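Local structure of Non-heme chloroperoxidase CPO-A1 (Streptomyces aureofaciens, 1A8Q) at residues A[3-6]-A[7-11]; A[61-64]-A[65-69]. The protein may act as a chlorinating enzyme in 7-chlorotetracycline biosynthesis, is also able to brominate, and works as a non-heme peroxidase built on the alpha/beta hydrolase fold. All blocks are in the same frame, centred on the assembly; numbering follows the deposited sequence.

Interaction 1: residues A[3-6]-A[7-11]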
# COMPACT_ATOMS: atom_id res chain seq x y z
N CYS A 3 -19.25 -0.90 1.05
CA CYS A 3 -19.55 -0.09 -0.13
C CYS A 3 -19.79 -1.08 -1.28
O CYS A 3 -18.96 -1.98 -1.46
CB CYS A 3 -18.33 0.78 -0.47
SG CYS A 3 -18.47 1.56 -2.11
N THR A 4 -20.90 -0.96 -1.98
CA THR A 4 -21.13 -1.90 -3.10
C THR A 4 -20.65 -1.22 -4.39
O THR A 4 -21.06 -0.10 -4.67
CB THR A 4 -22.60 -2.29 -3.18
OG1 THR A 4 -23.00 -2.91 -1.94
CG2 THR A 4 -22.85 -3.27 -4.32
N THR A 5 -19.77 -1.91 -5.11
CA THR A 5 -19.18 -1.28 -6.29
C THR A 5 -20.18 -1.33 -7.45
O THR A 5 -21.19 -2.03 -7.41
CB THR A 5 -17.86 -1.92 -6.75
OG1 THR A 5 -18.16 -3.23 -7.26
CG2 THR A 5 -16.87 -2.03 -5.60
N ARG A 6 -19.73 -0.72 -8.55
CA ARG A 6 -20.50 -0.73 -9.79
C ARG A 6 -20.75 -2.13 -10.32
O ARG A 6 -21.69 -2.37 -11.09
CB ARG A 6 -19.64 0.04 -10.81
CG ARG A 6 -18.37 -0.75 -11.13
CD ARG A 6 -17.20 0.14 -11.55
NE ARG A 6 -15.97 -0.65 -11.67
CZ ARG A 6 -15.25 -1.03 -10.62
NH1 ARG A 6 -15.59 -0.61 -9.42
NH2 ARG A 6 -14.18 -1.79 -10.77
N ASP A 7 -19.92 -3.09 -9.97
CA ASP A 7 -20.02 -4.48 -10.38
C ASP A 7 -20.72 -5.38 -9.37
O ASP A 7 -20.71 -6.61 -9.58
CB ASP A 7 -18.63 -5.12 -10.52
CG ASP A 7 -17.77 -4.44 -11.56
OD1 ASP A 7 -18.30 -4.16 -12.65
OD2 ASP A 7 -16.58 -4.22 -11.24
N GLY A 8 -21.17 -4.83 -8.25
CA GLY A 8 -21.86 -5.65 -7.26
C GLY A 8 -20.90 -6.26 -6.25
O GLY A 8 -21.34 -7.09 -5.44
N VAL A 9 -19.66 -5.82 -6.24
CA VAL A 9 -18.68 -6.37 -5.30
C VAL A 9 -18.84 -5.66 -3.96
O VAL A 9 -19.11 -4.45 -3.99
CB VAL A 9 -17.26 -6.21 -5.85
CG1 VAL A 9 -16.17 -6.53 -4.85
CG2 VAL A 9 -17.12 -7.20 -7.03
N GLU A 10 -18.69 -6.35 -2.84
CA GLU A 10 -18.83 -5.64 -1.56
C GLU A 10 -17.44 -5.32 -1.02
O GLU A 10 -16.64 -6.20 -0.73
CB GLU A 10 -19.60 -6.54 -0.58
CG GLU A 10 -21.05 -6.68 -1.00
CD GLU A 10 -21.86 -7.51 -0.01
OE1 GLU A 10 -21.37 -8.55 0.43
OE2 GLU A 10 -22.97 -7.05 0.33
N ILE A 11 -17.16 -4.02 -0.86
CA ILE A 11 -15.85 -3.61 -0.34
C ILE A 11 -16.05 -3.23 1.13
O ILE A 11 -16.84 -2.32 1.42
CB ILE A 11 -15.32 -2.41 -1.13
CG1 ILE A 11 -14.95 -2.83 -2.57
CG2 ILE A 11 -14.06 -1.77 -0.50
CD1 ILE A 11 -13.89 -3.90 -2.68
O HOH W 1 -24.31 -5.25 -1.73
O HOH W 2 -16.01 -4.01 -8.67
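T5 and V9 face each other across the tight end of the beta hairpin formed by strands 2-4 and 10-16, at one edge of the central sheet, with strand 2-4 outermost. On the strands, the antiparallel hydrogen-bonded pair C3-I11 exchanges two nearly linear bonds, C3 N to I11 O and I11 N to C3 O, each 2.8 Å. Nearer the turn, T5 N donates to V9 O (2.9 Å), an oxygen also approached by the CA-H of T4. The type I beta turn T5-G8 is closed by G8 N donating to T5 O at 2.9 Å, from well above the carbonyl plane.

The hydroxyl of T5 bridges the turn and the residue after it. With OG1 lying between its own backbone N and carbonyl carbon (chi1 69°), it receives bent bonds from D7 N and V9 N, each 3.2 Å from OG1, and gives its proton to a water that in turn donates to D7 OD2. A second water joins T4 OG1 to E10 OE2 on the solvent-facing side.

R6 lies alongside D7, whose OD2 stands over one guanidinium face, 3.4 Å from NH2; no N-H points at it, and charge alone holds the pair. R6 NH1 makes separate salt bridges to D75 and D78 of helix 69-82. Three bonds on a single buried hydroxyl imply that T5 fixes the turn through side chain as well as backbone.

Interaction 2: residues A[61-64]-A[65-69]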
# COMPACT_ATOMS: atom_id res chain seq x y z
N THR A 61 -15.64 -8.97 -0.69
CA THR A 61 -16.04 -10.22 -1.42
C THR A 61 -14.84 -11.00 -1.87
O THR A 61 -13.90 -10.49 -2.48
CB THR A 61 -16.90 -9.82 -2.63
OG1 THR A 61 -17.98 -9.00 -2.25
CG2 THR A 61 -17.49 -11.06 -3.34
N PRO A 62 -14.81 -12.33 -1.68
CA PRO A 62 -13.75 -13.19 -2.13
C PRO A 62 -13.92 -13.46 -3.63
O PRO A 62 -14.37 -14.53 -4.07
CB PRO A 62 -13.94 -14.49 -1.33
CG PRO A 62 -15.39 -14.50 -0.95
CD PRO A 62 -15.82 -13.04 -0.83
N VAL A 63 -13.60 -12.46 -4.45
CA VAL A 63 -13.78 -12.52 -5.90
C VAL A 63 -12.71 -13.35 -6.58
O VAL A 63 -11.61 -13.54 -6.10
CB VAL A 63 -13.79 -11.12 -6.56
CG1 VAL A 63 -14.91 -10.24 -6.04
CG2 VAL A 63 -12.45 -10.41 -6.35
N TRP A 64 -13.11 -13.78 -7.81
CA TRP A 64 -12.16 -14.47 -8.67
C TRP A 64 -11.38 -13.46 -9.55
O TRP A 64 -10.21 -13.73 -9.79
CB TRP A 64 -12.95 -15.39 -9.66
CG TRP A 64 -12.05 -16.03 -10.68
CD1 TRP A 64 -12.08 -15.77 -12.02
CD2 TRP A 64 -10.97 -16.91 -10.44
NE1 TRP A 64 -11.07 -16.46 -12.65
CE2 TRP A 64 -10.37 -17.17 -11.70
CE3 TRP A 64 -10.42 -17.57 -9.34
CZ2 TRP A 64 -9.27 -18.00 -11.85
CZ3 TRP A 64 -9.33 -18.40 -9.47
CH2 TRP A 64 -8.78 -18.64 -10.74
N ASP A 65 -12.12 -12.47 -10.02
CA ASP A 65 -11.52 -11.68 -11.10
C ASP A 65 -11.25 -10.24 -10.67
O ASP A 65 -11.63 -9.83 -9.58
CB ASP A 65 -12.53 -11.60 -12.27
CG ASP A 65 -13.95 -11.57 -11.78
OD1 ASP A 65 -14.41 -10.72 -10.99
OD2 ASP A 65 -14.68 -12.54 -12.18
N GLY A 66 -10.63 -9.53 -11.63
CA GLY A 66 -10.41 -8.11 -11.35
C GLY A 66 -9.20 -7.81 -10.50
O GLY A 66 -9.16 -6.70 -9.92
N TYR A 67 -8.20 -8.67 -10.44
CA TYR A 67 -6.98 -8.38 -9.67
C TYR A 67 -5.98 -7.63 -10.58
O TYR A 67 -4.95 -8.17 -10.97
CB TYR A 67 -6.38 -9.68 -9.15
CG TYR A 67 -7.27 -10.32 -8.07
CD1 TYR A 67 -7.40 -9.72 -6.82
CD2 TYR A 67 -7.92 -11.52 -8.32
CE1 TYR A 67 -8.23 -10.27 -5.85
CE2 TYR A 67 -8.72 -12.11 -7.34
CZ TYR A 67 -8.87 -11.49 -6.13
OH TYR A 67 -9.65 -12.07 -5.15
N ASP A 68 -6.36 -6.38 -10.91
CA ASP A 68 -5.52 -5.54 -11.77
C ASP A 68 -5.70 -4.10 -11.29
O ASP A 68 -6.74 -3.76 -10.71
CB ASP A 68 -5.96 -5.66 -13.23
CG ASP A 68 -7.38 -5.21 -13.47
OD1 ASP A 68 -7.59 -4.02 -13.73
OD2 ASP A 68 -8.33 -6.01 -13.40
N PHE A 69 -4.73 -3.25 -11.61
CA PHE A 69 -4.81 -1.88 -11.05
C PHE A 69 -5.96 -1.05 -11.53
O PHE A 69 -6.37 -0.12 -10.82
CB PHE A 69 -3.45 -1.17 -11.22
CG PHE A 69 -2.44 -1.76 -10.26
CD1 PHE A 69 -2.54 -1.42 -8.93
CD2 PHE A 69 -1.45 -2.62 -10.69
CE1 PHE A 69 -1.61 -1.94 -8.03
CE2 PHE A 69 -0.52 -3.11 -9.78
CZ PHE A 69 -0.62 -2.80 -8.43
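Y67 reaches back to V63 within the loop that leads from strand 48-52 to helix 69-82 of the alpha/beta hydrolase fold, and the tyrosine itself is the centre of an inverse gamma turn. The two side chains cross obliquely. The phenol approaches the V63 peptide with its edge, so that V63 O lies near the ring plane and accepts a 2.6 Å bond from Y67 OH; the donor is tilted 33° from the carbonyl plane. W64 O lies by the same edge, 3.3 Å from Y67 CE2, whereas D65 O stands over one ring face, offset toward the rim. The apolar part of the meeting is carried by one valine branch: with V63 CG1 anti to the carbonyl carbon (chi1 -60°), the other branch, CG2, is turned to the ring and packs against Y67 CZ at 3.7 Å, while also meeting D65 O at 3.4 Å.

Neighbouring W64 and D65 turn in quite different directions. W64 carries CG anti to its N, its side chain running at about a right angle to that of D65, with the indole and carboxylate planes 81° apart.

The buried phenol has a further hydrogen-bond partner in T188 OG1, just before helix 189-201, and the ring also touches E190 and R194 of that helix. R55, earlier in the same loop, donates from NH2 to D65 O. Past the tyrosine, D68 takes the N-cap position of helix 69-82, and its OD2 is hydrogen-bonded to T71 OG1.

In the fold
The two contacts follow one another along the chain, and their centres lie 11 Å apart on the same side of the molecule. They meet directly: T61 OG1 is 2.8 Å from E10 N, a probable hydrogen bond tying the start of the 61-69 segment to the second hairpin strand, and V9 CG2 packs on V63 CG1 at 3.9 Å. R55 touches both V9 and V63, while helix 69-82, which begins where interaction 2 ends, supplies D75 and D78 to R6 of interaction 1. Neither contact includes the catalytic triad S94, D223 and H252; together they join the outer edge of the sheet to the following helix.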